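Local coordinates for ABC transporter, periplasmic substrate-binding protein (Thermotoga maritima, PDB 2HPG) that probably binds a small solute, likely an organic anion, in the periplasm and delivers it to a tripartite ATP-independent (TRAP) transporter, at residues G140-V145 with R162-P167; V183-I188 with A200-A205. One frame throughout, in Å; residues are numbered along the deposited sequence.

Strand 130-146 is the first of the elements involved, and contact 1 closes a loop of 16 residues between it and 162-167, the loop that leads from strand 160-162 into helix 167-176. After that helix and strand 179-181, contact 2 closes a second loop, of 11 residues, between 183-188 and 200-205, bringing helix 188-193 round to strand 199-202. The two contacts follow in series, neither nesting nor crossing. They meet in one mixed sheet, where strands 130-146 and 199-202 are antiparallel neighbours and the V145 N to A200 O distance is 2.8 Å. T163 OG1 probably hydrogen-bonds to E201 OE1, and I188 CD1 packs against R162 NE.

Contact 1: residues G140-V145 with R162-P167; sequences GYRHFV and RTPGAP
R142 reaches from strand 130-146 toward R162 and P164, at the loop between strand 160-162 and helix 167-176 in a lobe of the periplasmic binding protein fold. Strand 130-146 lies between two partners: G140, R142 and F144 are bonded by backbone to L227, F225 and S220 of strand 218-234, and H143 and V145 to L202 and A200 of strand 199-202. The R142 side chain runs out extended at chi2 and bends at chi3 (73°), which swings its guanidinium across to the loop. There NH2 sits 3.6 Å from P164 CD, the proline arriving from the opposite direction, while the same nitrogen forms a salt bridge with E201, whose OE1 also holds T163 OG1. R162 NH2 lies near the plane of the R142 guanidinium, at its edge, 4.0 Å from R142 NH2. A water in both guanidinium planes accepts from R142 NH2 at 3.1 Å and, more weakly, from R162 NH2. Two arginines gathered round one water are consistent with a site that could receive an anionic ligand, as in TRAP binding proteins that hold carboxylates with an arginine. On the loop, R162 NH1 donates to V183 O, and the R162 guanidinium has P164 N over the centre of one face, 4.2 Å above its plane.

Contact 2: residues V183-I188 with A200-A205; sequences VNFGEI and AELTYA
The phenyl ring of F185 meets L202 obliquely: ring atom CE1 lies 3.7 Å from methyl CD2 of the leucine, whose side chain slants across the ring's direction. R162, from strand 160-162, also touches this ring. On the other side of F185 in sequence, the amide of N184 turns back on its own chain, its OD1 accepting a weak bond from G186 N at 3.3 Å (139°) in an Asx turn, while N184 O receives E187 N at 2.8 Å. These bonds shape the short 3-10 segment that carries F185. With CG anti to the backbone N (chi1 -177°), the phenylalanine places its ring beside L202. The two segments belong to a beta-alpha-beta crossover: strand 179-181, helix 188-193 and strand 199-202, the two strands lying on either side of strand 160-162, parallel to it. I188, the first residue of the helix, points at the sheet and supplies two branches. Its CG2 packs on A200 CB at 4.1 Å, whereas CG1, placed beside the backbone N at chi1 -63°, carries CD1 to within 4.3 Å of L202 CD1. L202 is thus shared, one methyl approaching the aromatic ring and the other the isoleucine; L212 adds to the apolar surroundings of I188 and L202. Past the strand, T203 is the N-cap of helix 204-209, its OG1 taking N206 N, and E269 of helix 243-278 accepts from Y204 N through OE1 and from A205 N through OE2.

Contact 1: residues G140-V145 with R162-P167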
loop_
_atom_site.group_PDB
_atom_site.type_symbol
_atom_site.label_atom_id
_atom_site.label_comp_id
_atom_site.label_asym_id
_atom_site.label_seq_id
_atom_site.Cartn_x
_atom_site.Cartn_y
_atom_site.Cartn_z
ATOM N N GLY A 140 1.014 5.123 -4.364
ATOM C CA GLY A 140 0.418 5.707 -5.547
ATOM C C GLY A 140 -0.616 4.816 -6.188
ATOM O O GLY A 140 -0.876 3.716 -5.702
ATOM N N TYR A 141 -1.194 5.308 -7.282
ATOM C CA TYR A 141 -2.224 4.592 -8.026
ATOM C C TYR A 141 -1.640 3.537 -8.926
ATOM O O TYR A 141 -0.642 3.763 -9.612
ATOM C CB TYR A 141 -3.033 5.541 -8.906
ATOM C CG TYR A 141 -3.838 6.482 -8.097
ATOM C CD1 TYR A 141 -5.106 6.131 -7.648
ATOM C CD2 TYR A 141 -3.301 7.678 -7.675
ATOM C CE1 TYR A 141 -5.830 6.984 -6.873
ATOM C CE2 TYR A 141 -4.025 8.533 -6.905
ATOM C CZ TYR A 141 -5.288 8.179 -6.509
ATOM O OH TYR A 141 -6.000 9.037 -5.718
ATOM N N ARG A 142 -2.331 2.414 -8.954
ATOM C CA ARG A 142 -1.978 1.294 -9.786
ATOM C C ARG A 142 -2.895 1.254 -10.989
ATOM O O ARG A 142 -4.088 1.592 -10.900
ATOM C CB ARG A 142 -2.056 0.008 -8.965
ATOM C CG ARG A 142 -0.944 -0.029 -7.943
ATOM C CD ARG A 142 -1.120 -1.031 -6.860
ATOM N NE ARG A 142 -0.908 -2.412 -7.298
ATOM C CZ ARG A 142 0.112 -3.205 -6.957
ATOM N NH1 ARG A 142 1.080 -2.792 -6.169
ATOM N NH2 ARG A 142 0.129 -4.456 -7.392
ATOM N N HIS A 143 -2.316 0.855 -12.125
ATOM C CA HIS A 143 -2.998 0.850 -13.424
ATOM C C HIS A 143 -2.731 -0.497 -14.069
ATOM O O HIS A 143 -1.804 -1.173 -13.669
ATOM C CB HIS A 143 -2.429 1.977 -14.311
ATOM C CG HIS A 143 -2.575 3.350 -13.719
ATOM N ND1 HIS A 143 -3.794 3.876 -13.356
ATOM C CD2 HIS A 143 -1.648 4.295 -13.423
ATOM C CE1 HIS A 143 -3.612 5.086 -12.845
ATOM N NE2 HIS A 143 -2.321 5.373 -12.895
ATOM N N PHE A 144 -3.529 -0.901 -15.042
ATOM C CA PHE A 144 -3.292 -2.178 -15.717
ATOM C C PHE A 144 -2.111 -2.087 -16.697
ATOM O O PHE A 144 -2.002 -1.093 -17.403
ATOM C CB PHE A 144 -4.537 -2.626 -16.462
ATOM C CG PHE A 144 -5.606 -3.171 -15.568
ATOM C CD1 PHE A 144 -5.499 -4.442 -15.049
ATOM C CD2 PHE A 144 -6.682 -2.404 -15.219
ATOM C CE1 PHE A 144 -6.480 -4.958 -14.217
ATOM C CE2 PHE A 144 -7.662 -2.901 -14.396
ATOM C CZ PHE A 144 -7.552 -4.184 -13.888
ATOM N N VAL A 145 -1.283 -3.137 -16.743
ATOM C CA VAL A 145 -0.123 -3.197 -17.621
ATOM C C VAL A 145 -0.338 -4.457 -18.448
ATOM O O VAL A 145 -0.313 -5.561 -17.916
ATOM C CB VAL A 145 1.229 -3.301 -16.879
ATOM C CG1 VAL A 145 2.370 -2.754 -17.801
ATOM C CG2 VAL A 145 1.214 -2.543 -15.546
ATOM N N ARG A 162 -1.646 -10.539 -13.097
ATOM C CA ARG A 162 -1.003 -10.868 -11.845
ATOM C C ARG A 162 -1.281 -9.728 -10.879
ATOM O O ARG A 162 -1.273 -8.539 -11.254
ATOM C CB ARG A 162 0.489 -11.202 -12.018
ATOM C CG ARG A 162 1.471 -10.208 -11.492
ATOM C CD ARG A 162 1.902 -10.404 -10.067
ATOM N NE ARG A 162 2.069 -9.103 -9.473
ATOM C CZ ARG A 162 2.601 -8.796 -8.294
ATOM N NH1 ARG A 162 3.208 -9.651 -7.495
ATOM N NH2 ARG A 162 2.571 -7.520 -7.949
ATOM N N THR A 163 -1.607 -10.111 -9.649
ATOM C CA THR A 163 -1.882 -9.141 -8.574
ATOM C C THR A 163 -1.427 -9.822 -7.267
ATOM O O THR A 163 -1.291 -11.037 -7.246
ATOM C CB THR A 163 -3.374 -8.744 -8.600
ATOM O OG1 THR A 163 -3.607 -7.638 -7.721
ATOM C CG2 THR A 163 -4.252 -9.929 -8.231
ATOM N N PRO A 164 -1.099 -9.051 -6.212
ATOM C CA PRO A 164 -0.621 -9.666 -4.964
ATOM C C PRO A 164 -1.574 -10.729 -4.418
ATOM O O PRO A 164 -2.718 -10.807 -4.851
ATOM C CB PRO A 164 -0.502 -8.480 -4.032
ATOM C CG PRO A 164 -0.225 -7.351 -4.929
ATOM C CD PRO A 164 -1.057 -7.582 -6.124
ATOM N N GLY A 165 -1.086 -11.582 -3.524
ATOM C CA GLY A 165 -1.778 -12.835 -3.229
ATOM C C GLY A 165 -2.984 -12.746 -2.314
ATOM O O GLY A 165 -3.816 -13.653 -2.319
ATOM N N ALA A 166 -3.097 -11.687 -1.523
ATOM C CA ALA A 166 -4.161 -11.602 -0.511
ATOM C C ALA A 166 -5.536 -11.398 -1.152
ATOM O O ALA A 166 -5.641 -10.852 -2.262
ATOM C CB ALA A 166 -3.856 -10.467 0.505
ATOM N N PRO A 167 -6.606 -11.852 -0.467
ATOM C CA PRO A 167 -7.965 -11.700 -0.966
ATOM C C PRO A 167 -8.403 -10.299 -1.402
ATOM O O PRO A 167 -9.104 -10.204 -2.386
ATOM C CB PRO A 167 -8.830 -12.179 0.221
ATOM C CG PRO A 167 -7.979 -13.117 0.934
ATOM C CD PRO A 167 -6.587 -12.595 0.812
HETATM O O HOH W 1 2.806 -5.553 -6.324
#

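Contact 2: residues V183-I188 with A200-A205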
loop_
_atom_site.group_PDB
_atom_site.type_symbol
_atom_site.label_atom_id
_atom_site.label_comp_id
_atom_site.label_asym_id
_atom_site.label_seq_id
_atom_site.Cartn_x
_atom_site.Cartn_y
_atom_site.Cartn_z
ATOM N N VAL A 183 1.857 -14.056 -8.556
ATOM C CA VAL A 183 3.218 -14.320 -9.028
ATOM C C VAL A 183 4.164 -13.468 -8.219
ATOM O O VAL A 183 3.924 -12.280 -8.069
ATOM C CB VAL A 183 3.429 -13.907 -10.498
ATOM C CG1 VAL A 183 4.812 -14.313 -10.966
ATOM C CG2 VAL A 183 2.351 -14.486 -11.411
ATOM N N ASN A 184 5.227 -14.058 -7.694
ATOM C CA ASN A 184 6.262 -13.289 -7.007
ATOM C C ASN A 184 6.665 -12.131 -7.907
ATOM O O ASN A 184 6.837 -12.314 -9.105
ATOM C CB ASN A 184 7.465 -14.193 -6.728
ATOM C CG ASN A 184 8.455 -13.581 -5.765
ATOM O OD1 ASN A 184 9.303 -12.746 -6.138
ATOM N ND2 ASN A 184 8.384 -14.023 -4.509
ATOM N N PHE A 185 6.789 -10.942 -7.328
ATOM C CA PHE A 185 6.999 -9.718 -8.092
ATOM C C PHE A 185 8.227 -9.817 -8.987
ATOM O O PHE A 185 8.190 -9.410 -10.149
ATOM C CB PHE A 185 7.164 -8.551 -7.128
ATOM C CG PHE A 185 7.317 -7.224 -7.800
ATOM C CD1 PHE A 185 6.227 -6.383 -7.957
ATOM C CD2 PHE A 185 8.563 -6.812 -8.275
ATOM C CE1 PHE A 185 6.374 -5.150 -8.580
ATOM C CE2 PHE A 185 8.712 -5.579 -8.892
ATOM C CZ PHE A 185 7.614 -4.748 -9.044
ATOM N N GLY A 186 9.310 -10.358 -8.435
ATOM C CA GLY A 186 10.550 -10.548 -9.179
ATOM C C GLY A 186 10.405 -11.502 -10.348
ATOM O O GLY A 186 11.312 -11.609 -11.172
ATOM N N GLU A 187 9.275 -12.205 -10.424
ATOM C CA GLU A 187 9.024 -13.167 -11.512
ATOM C C GLU A 187 7.952 -12.734 -12.517
ATOM O O GLU A 187 7.592 -13.507 -13.414
ATOM C CB GLU A 187 8.640 -14.524 -10.910
ATOM C CG GLU A 187 9.830 -15.467 -10.682
ATOM C CD GLU A 187 9.413 -16.710 -9.952
ATOM O OE1 GLU A 187 9.681 -17.826 -10.461
ATOM O OE2 GLU A 187 8.786 -16.571 -8.871
ATOM N N ILE A 188 7.443 -11.507 -12.384
ATOM C CA ILE A 188 6.415 -10.997 -13.310
ATOM C C ILE A 188 6.967 -10.978 -14.741
ATOM O O ILE A 188 6.321 -11.436 -15.673
ATOM C CB ILE A 188 5.930 -9.559 -12.907
ATOM C CG1 ILE A 188 5.249 -9.544 -11.535
ATOM C CG2 ILE A 188 4.930 -9.000 -13.919
ATOM C CD1 ILE A 188 5.012 -8.087 -11.008
ATOM N N ALA A 200 -0.198 -7.325 -15.752
ATOM C CA ALA A 200 -0.089 -7.026 -14.332
ATOM C C ALA A 200 -0.838 -5.731 -14.056
ATOM O O ALA A 200 -1.521 -5.194 -14.923
ATOM C CB ALA A 200 1.386 -6.892 -13.919
ATOM N N GLU A 201 -0.747 -5.244 -12.825
ATOM C CA GLU A 201 -1.368 -3.996 -12.469
ATOM C C GLU A 201 -0.455 -3.385 -11.426
ATOM O O GLU A 201 -0.173 -4.010 -10.412
ATOM C CB GLU A 201 -2.807 -4.230 -11.985
ATOM C CG GLU A 201 -2.983 -5.205 -10.869
ATOM C CD GLU A 201 -2.792 -4.618 -9.491
ATOM O OE1 GLU A 201 -2.397 -5.365 -8.579
ATOM O OE2 GLU A 201 -3.023 -3.418 -9.313
ATOM N N LEU A 202 0.112 -2.228 -11.744
ATOM C CA LEU A 202 1.293 -1.718 -11.046
ATOM C C LEU A 202 1.343 -0.200 -11.135
ATOM O O LEU A 202 0.573 0.412 -11.849
ATOM C CB LEU A 202 2.572 -2.287 -11.691
ATOM C CG LEU A 202 2.839 -3.793 -11.572
ATOM C CD1 LEU A 202 4.031 -4.206 -12.454
ATOM C CD2 LEU A 202 3.081 -4.263 -10.133
ATOM N N THR A 203 2.274 0.405 -10.400
ATOM C CA THR A 203 2.606 1.804 -10.570
ATOM C C THR A 203 3.623 1.961 -11.708
ATOM O O THR A 203 4.228 0.988 -12.119
ATOM C CB THR A 203 3.266 2.327 -9.315
ATOM O OG1 THR A 203 4.519 1.668 -9.164
ATOM C CG2 THR A 203 2.374 2.048 -8.097
ATOM N N TYR A 204 3.803 3.189 -12.203
ATOM C CA TYR A 204 4.763 3.455 -13.272
ATOM C C TYR A 204 6.205 3.177 -12.809
ATOM O O TYR A 204 7.039 2.720 -13.586
ATOM C CB TYR A 204 4.626 4.908 -13.755
ATOM C CG TYR A 204 3.467 5.186 -14.724
ATOM C CD1 TYR A 204 3.577 4.881 -16.065
ATOM C CD2 TYR A 204 2.281 5.788 -14.289
ATOM C CE1 TYR A 204 2.585 5.181 -16.945
ATOM C CE2 TYR A 204 1.260 6.079 -15.182
ATOM C CZ TYR A 204 1.418 5.755 -16.506
ATOM O OH TYR A 204 0.431 6.003 -17.446
ATOM N N ALA A 205 6.510 3.468 -11.548
ATOM C CA ALA A 205 7.833 3.146 -10.969
ATOM C C ALA A 205 8.109 1.646 -11.028
ATOM O O ALA A 205 9.191 1.224 -11.422
ATOM C CB ALA A 205 7.914 3.641 -9.521
#